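Local coordinates for protein cysteine desulfurase (Elizabethkingia anophelis NUHP1, PDB 5VPR) that probably removes sulfur from L-cysteine as a pyridoxal-phosphate-dependent cysteine desulfurase, releasing L-alanine and passing the sulfur to a carrier, at residues K82-I87 with Y93-T98; I87-D92 with I242-A247. One frame throughout, in Å; residues are numbered along the deposited sequence.

Contact 1. Residues K82-I87 with Y93-T98; sequences KVQRFI and YEVLFT
The flat amide of Gln84 is not what meets Val95: the aliphatic base of that side chain does, CB lying 3.7 Å from Val95 CG2, while the amide is carried past it and NE2 is hydrogen-bonded to the carbonyl oxygen of Ala89. With CG anti to the backbone N (chi1 -177°) and the chain extended beyond it, Gln84 runs at about a right angle to the valine. It thus offers its CB to Val95 and its amide to the loop beyond the helix. The contact joins the end of helix 67-87 to strand 95-98, an outermost strand of the mixed seven-stranded sheet in the large domain of the class-V aminotransferase fold; a short link of five residues connects the two segments. Val95 points its side chain toward the helix and divides its branches between two successive helical residues. Its CG1 meets CG1 of Val83 at 3.6 Å, a purely apolar meeting between two buried, beta-branched side chains. Compact and without polar atoms, valine suits both places, since a helix can lie close to the sheet there. Around this seam Val83 also touches Ile242 of the adjoining strand, and the carbonyl oxygen of Val95 accepts a hydrogen bond from Arg80 NH1. The other methyl of Val95, CG2, reaches the helix backbone itself, 3.7 Å from Gln84 CA.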
loop_
_atom_site.group_PDB
_atom_site.type_symbol
_atom_site.label_atom_id
_atom_site.label_comp_id
_atom_site.label_asym_id
_atom_site.label_seq_id
_atom_site.Cartn_x
_atom_site.Cartn_y
_atom_site.Cartn_z
ATOM N N LYS A 82 14.656 -6.019 -9.757
ATOM C CA LYS A 82 13.692 -6.881 -9.079
ATOM C C LYS A 82 12.328 -6.204 -8.993
ATOM O O LYS A 82 11.298 -6.820 -9.289
ATOM C CB LYS A 82 14.193 -7.252 -7.683
ATOM C CG LYS A 82 15.460 -8.111 -7.642
ATOM C CD LYS A 82 15.871 -8.297 -6.175
ATOM C CE LYS A 82 17.175 -9.059 -5.975
ATOM N NZ LYS A 82 17.430 -9.195 -4.492
ATOM N N VAL A 83 12.305 -4.931 -8.589
ATOM C CA VAL A 83 11.042 -4.200 -8.506
ATOM C C VAL A 83 10.422 -4.048 -9.891
ATOM O O VAL A 83 9.206 -4.204 -10.059
ATOM C CB VAL A 83 11.251 -2.831 -7.830
ATOM C CG1 VAL A 83 9.950 -2.044 -7.821
ATOM C CG2 VAL A 83 11.775 -3.008 -6.401
ATOM N N GLN A 84 11.247 -3.736 -10.901
ATOM C CA GLN A 84 10.766 -3.651 -12.282
ATOM C C GLN A 84 10.001 -4.908 -12.689
ATOM O O GLN A 84 8.860 -4.833 -13.164
ATOM C CB GLN A 84 11.944 -3.422 -13.241
ATOM C CG GLN A 84 11.496 -3.258 -14.702
ATOM C CD GLN A 84 12.538 -3.676 -15.717
ATOM O OE1 GLN A 84 13.715 -3.864 -15.394
ATOM N NE2 GLN A 84 12.105 -3.835 -16.964
ATOM N N ARG A 85 10.619 -6.079 -12.506
ATOM C CA ARG A 85 9.950 -7.334 -12.847
ATOM C C ARG A 85 8.723 -7.576 -11.973
ATOM O O ARG A 85 7.723 -8.130 -12.442
ATOM C CB ARG A 85 10.935 -8.500 -12.728
ATOM C CG ARG A 85 11.988 -8.534 -13.840
ATOM C CD ARG A 85 12.831 -9.808 -13.797
ATOM N NE ARG A 85 13.686 -9.832 -12.620
ATOM C CZ ARG A 85 14.896 -9.280 -12.564
ATOM N NH1 ARG A 85 15.398 -8.668 -13.632
ATOM N NH2 ARG A 85 15.605 -9.344 -11.439
ATOM N N PHE A 86 8.782 -7.142 -10.715
ATOM C CA PHE A 86 7.682 -7.326 -9.773
ATOM C C PHE A 86 6.407 -6.627 -10.243
ATOM O O PHE A 86 5.311 -7.189 -10.127
ATOM C CB PHE A 86 8.128 -6.815 -8.397
ATOM C CG PHE A 86 7.130 -7.030 -7.296
ATOM C CD1 PHE A 86 6.862 -8.304 -6.821
ATOM C CD2 PHE A 86 6.493 -5.948 -6.703
ATOM C CE1 PHE A 86 5.962 -8.500 -5.771
ATOM C CE2 PHE A 86 5.582 -6.135 -5.655
ATOM C CZ PHE A 86 5.318 -7.408 -5.195
ATOM N N ILE A 87 6.520 -5.414 -10.790
ATOM C CA ILE A 87 5.354 -4.683 -11.291
ATOM C C ILE A 87 5.230 -4.767 -12.815
ATOM O O ILE A 87 4.343 -4.129 -13.397
ATOM C CB ILE A 87 5.364 -3.215 -10.833
ATOM C CG1 ILE A 87 6.516 -2.445 -11.501
ATOM C CG2 ILE A 87 5.411 -3.125 -9.292
ATOM C CD1 ILE A 87 6.550 -0.944 -11.125
ATOM N N TYR A 93 14.562 1.842 -15.948
ATOM C CA TYR A 93 14.627 3.265 -15.643
ATOM C C TYR A 93 13.266 3.906 -15.418
ATOM O O TYR A 93 13.219 5.101 -15.101
ATOM C CB TYR A 93 15.379 4.021 -16.745
ATOM C CG TYR A 93 14.925 3.746 -18.170
ATOM C CD1 TYR A 93 13.770 4.331 -18.687
ATOM C CD2 TYR A 93 15.677 2.929 -19.010
ATOM C CE1 TYR A 93 13.368 4.092 -20.001
ATOM C CE2 TYR A 93 15.289 2.688 -20.319
ATOM C CZ TYR A 93 14.139 3.273 -20.809
ATOM O OH TYR A 93 13.759 3.020 -22.107
ATOM N N GLU A 94 12.167 3.161 -15.553
ATOM C CA GLU A 94 10.860 3.655 -15.134
ATOM C C GLU A 94 10.599 3.438 -13.648
ATOM O O GLU A 94 9.581 3.919 -13.135
ATOM C CB GLU A 94 9.750 2.983 -15.973
ATOM C CG GLU A 94 9.807 3.365 -17.482
ATOM C CD GLU A 94 8.823 2.581 -18.368
ATOM O OE1 GLU A 94 8.644 1.364 -18.148
ATOM O OE2 GLU A 94 8.237 3.193 -19.292
ATOM N N VAL A 95 11.487 2.736 -12.944
ATOM C CA VAL A 95 11.305 2.430 -11.526
ATOM C C VAL A 95 12.148 3.418 -10.730
ATOM O O VAL A 95 13.381 3.387 -10.798
ATOM C CB VAL A 95 11.691 0.978 -11.215
ATOM C CG1 VAL A 95 11.427 0.644 -9.733
ATOM C CG2 VAL A 95 10.939 0.009 -12.137
ATOM N N LEU A 96 11.499 4.312 -9.990
ATOM C CA LEU A 96 12.195 5.306 -9.177
ATOM C C LEU A 96 12.104 4.939 -7.700
ATOM O O LEU A 96 11.015 4.655 -7.194
ATOM C CB LEU A 96 11.623 6.706 -9.391
ATOM C CG LEU A 96 11.269 7.135 -10.819
ATOM C CD1 LEU A 96 10.658 8.532 -10.777
ATOM C CD2 LEU A 96 12.472 7.103 -11.751
ATOM N N PHE A 97 13.244 4.971 -7.009
ATOM C CA PHE A 97 13.272 4.791 -5.560
ATOM C C PHE A 97 12.839 6.079 -4.866
ATOM O O PHE A 97 13.329 7.167 -5.188
ATOM C CB PHE A 97 14.675 4.393 -5.085
ATOM C CG PHE A 97 15.131 3.028 -5.562
ATOM C CD1 PHE A 97 16.209 2.906 -6.443
ATOM C CD2 PHE A 97 14.496 1.871 -5.119
ATOM C CE1 PHE A 97 16.643 1.646 -6.883
ATOM C CE2 PHE A 97 14.921 0.606 -5.545
ATOM C CZ PHE A 97 15.996 0.492 -6.434
ATOM N N THR A 98 11.928 5.957 -3.902
ATOM C CA THR A 98 11.525 7.119 -3.113
ATOM C C THR A 98 11.618 6.722 -1.652
ATOM O O THR A 98 12.031 5.596 -1.343
ATOM C CB THR A 98 10.094 7.543 -3.440
ATOM O OG1 THR A 98 9.225 6.488 -3.030
ATOM C CG2 THR A 98 9.909 7.768 -4.975
#

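Contact 2. Residues I87-D92 with I242-A247; sequences INAKHD and ILYGKA
The hydroxyl of Tyr244 is joined to the backbone of Lys90 through one water molecule, whose oxygen lies 2.8 Å from Tyr244 OH and 3.0 Å from Lys90 N. The water donates to the phenol oxygen and accepts from the amide, so a backbone N-H in a loop without regular structure gains a partner and the phenol oxygen of a buried ring accepts one bond. Tyrosine suits the place because it combines an apolar body with this reach. Along that body the contact is apolar. Ile87 CD1 comes to 3.6 Å from Tyr244 CB, at the root of the ring, and Ala89 CB lies farther out, 3.8 Å from Tyr244 CD1 and about equally far from CE1; both methyls approach the ring obliquely. Ile87 achieves this with CG1 set between its backbone N and carbonyl carbon (chi1 68°), which sends the extended CD1 end toward the strand. A small alanine side chain fits where the backbone passes close by the ring. On the other side of the ring the backbone N of Lys246 stands 3.6 Å above its plane, displaced toward the rim. The loop takes its course from a Schellman motif that closes the preceding helix: Asn88, with positive phi (53°), is the C' residue, Ala89 N bonds to Gln84 O and Asn88 N to Arg85 O. On the other segment, Lys246 follows the strand and occupies the N-cap position of helix 247-250. The contact thus lies where helix 67-87 ends against strand 241-245, which is flanked in the sheet by strands 95-98 and 226-230; Ile87 also touches Phe229, and Tyr244 touches Phe227, on the latter.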
loop_
_atom_site.group_PDB
_atom_site.type_symbol
_atom_site.label_atom_id
_atom_site.label_comp_id
_atom_site.label_asym_id
_atom_site.label_seq_id
_atom_site.Cartn_x
_atom_site.Cartn_y
_atom_site.Cartn_z
ATOM N N ILE A 87 6.520 -5.414 -10.790
ATOM C CA ILE A 87 5.354 -4.683 -11.291
ATOM C C ILE A 87 5.230 -4.767 -12.815
ATOM O O ILE A 87 4.343 -4.129 -13.397
ATOM C CB ILE A 87 5.364 -3.215 -10.833
ATOM C CG1 ILE A 87 6.516 -2.445 -11.501
ATOM C CG2 ILE A 87 5.411 -3.125 -9.292
ATOM C CD1 ILE A 87 6.550 -0.944 -11.125
ATOM N N ASN A 88 6.081 -5.564 -13.469
ATOM C CA ASN A 88 6.123 -5.695 -14.925
ATOM C C ASN A 88 6.251 -4.342 -15.623
ATOM O O ASN A 88 5.611 -4.085 -16.644
ATOM C CB ASN A 88 4.915 -6.465 -15.475
ATOM C CG ASN A 88 5.189 -7.030 -16.865
ATOM O OD1 ASN A 88 6.334 -7.363 -17.174
ATOM N ND2 ASN A 88 4.154 -7.114 -17.715
ATOM N N ALA A 89 7.099 -3.471 -15.078
ATOM C CA ALA A 89 7.515 -2.289 -15.821
ATOM C C ALA A 89 8.365 -2.705 -17.019
ATOM O O ALA A 89 9.170 -3.639 -16.943
ATOM C CB ALA A 89 8.303 -1.321 -14.920
ATOM N N LYS A 90 8.181 -2.006 -18.143
ATOM C CA LYS A 90 8.934 -2.358 -19.339
ATOM C C LYS A 90 10.413 -2.018 -19.199
ATOM O O LYS A 90 11.263 -2.736 -19.740
ATOM C CB LYS A 90 8.333 -1.663 -20.563
ATOM C CG LYS A 90 9.010 -2.015 -21.869
ATOM C CD LYS A 90 8.202 -1.504 -23.059
ATOM C CE LYS A 90 8.881 -1.833 -24.375
ATOM N NZ LYS A 90 8.052 -1.368 -25.520
ATOM N N HIS A 91 10.755 -0.952 -18.477
ATOM C CA HIS A 91 12.152 -0.551 -18.369
ATOM C C HIS A 91 12.549 -0.386 -16.913
ATOM O O HIS A 91 11.755 0.083 -16.093
ATOM C CB HIS A 91 12.421 0.747 -19.110
ATOM C CG HIS A 91 12.102 0.679 -20.570
ATOM N ND1 HIS A 91 12.873 -0.026 -21.469
ATOM C CD2 HIS A 91 11.084 1.216 -21.282
ATOM C CE1 HIS A 91 12.352 0.095 -22.678
ATOM N NE2 HIS A 91 11.270 0.846 -22.592
ATOM N N ASP A 92 13.799 -0.748 -16.604
ATOM C CA ASP A 92 14.304 -0.504 -15.260
ATOM C C ASP A 92 14.297 0.987 -14.946
ATOM O O ASP A 92 13.994 1.378 -13.820
ATOM C CB ASP A 92 15.704 -1.100 -15.091
ATOM C CG ASP A 92 16.742 -0.440 -15.991
ATOM O OD1 ASP A 92 16.380 0.073 -17.071
ATOM O OD2 ASP A 92 17.925 -0.436 -15.607
ATOM N N ILE A 242 8.438 3.233 -3.905
ATOM C CA ILE A 242 8.681 3.164 -5.332
ATOM C C ILE A 242 7.706 4.105 -6.006
ATOM O O ILE A 242 6.539 4.182 -5.609
ATOM C CB ILE A 242 8.488 1.723 -5.850
ATOM C CG1 ILE A 242 9.578 0.819 -5.281
ATOM C CG2 ILE A 242 8.506 1.707 -7.370
ATOM C CD1 ILE A 242 10.961 1.102 -5.885
ATOM N N LEU A 243 8.182 4.837 -7.007
ATOM C CA LEU A 243 7.307 5.523 -7.947
ATOM C C LEU A 243 7.662 5.006 -9.334
ATOM O O LEU A 243 8.783 5.222 -9.809
ATOM C CB LEU A 243 7.466 7.040 -7.864
ATOM C CG LEU A 243 6.709 7.781 -8.974
ATOM C CD1 LEU A 243 5.206 7.528 -8.810
ATOM C CD2 LEU A 243 7.035 9.279 -8.934
ATOM N N TYR A 244 6.741 4.262 -9.949
ATOM C CA TYR A 244 6.855 3.907 -11.356
ATOM C C TYR A 244 6.186 4.982 -12.196
ATOM O O TYR A 244 5.135 5.513 -11.818
ATOM C CB TYR A 244 6.187 2.556 -11.652
ATOM C CG TYR A 244 5.752 2.413 -13.106
ATOM C CD1 TYR A 244 6.656 2.009 -14.081
ATOM C CD2 TYR A 244 4.427 2.676 -13.501
ATOM C CE1 TYR A 244 6.269 1.882 -15.420
ATOM C CE2 TYR A 244 4.030 2.544 -14.828
ATOM C CZ TYR A 244 4.962 2.155 -15.780
ATOM O OH TYR A 244 4.590 2.022 -17.085
ATOM N N GLY A 245 6.791 5.298 -13.336
ATOM C CA GLY A 245 6.121 6.099 -14.342
ATOM C C GLY A 245 6.469 5.663 -15.751
ATOM O O GLY A 245 7.622 5.309 -16.008
ATOM N N LYS A 246 5.490 5.655 -16.662
ATOM C CA LYS A 246 5.787 5.471 -18.079
ATOM C C LYS A 246 6.910 6.400 -18.494
ATOM O O LYS A 246 6.875 7.595 -18.190
ATOM C CB LYS A 246 4.557 5.766 -18.946
ATOM C CG LYS A 246 3.449 4.736 -18.912
ATOM C CD LYS A 246 2.502 4.995 -20.087
ATOM C CE LYS A 246 1.175 4.264 -19.922
ATOM N NZ LYS A 246 0.226 4.577 -21.033
ATOM N N ALA A 247 7.913 5.847 -19.186
ATOM C CA ALA A 247 9.023 6.674 -19.663
ATOM C C ALA A 247 8.514 7.864 -20.464
ATOM O O ALA A 247 8.998 8.989 -20.297
ATOM C CB ALA A 247 9.991 5.844 -20.511
HETATM O O HOH W 1 6.291 0.275 -18.537
#

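Overall arrangement
Contacts 1 and 2 are both buried, their centres about 5 Å apart; Ile87 lies in both ranges but touches across only contact 2. They dock the same helix end and the loop after it on two neighbouring antiparallel strands, 95-98 at the sheet's margin and 241-245 next inward. Contact 1 is purely aliphatic, whereas contact 2 combines methyl-to-ring packing with a water bridge: there the chain has left the helix, and the water serves the amide of Lys90. Polar bonds tie the two together: Leu243 N lies 2.8 Å from Leu96 O between the strands, and Glu94 OE2 lies 2.7 Å from Ala247 N, at the start of helix 247-250.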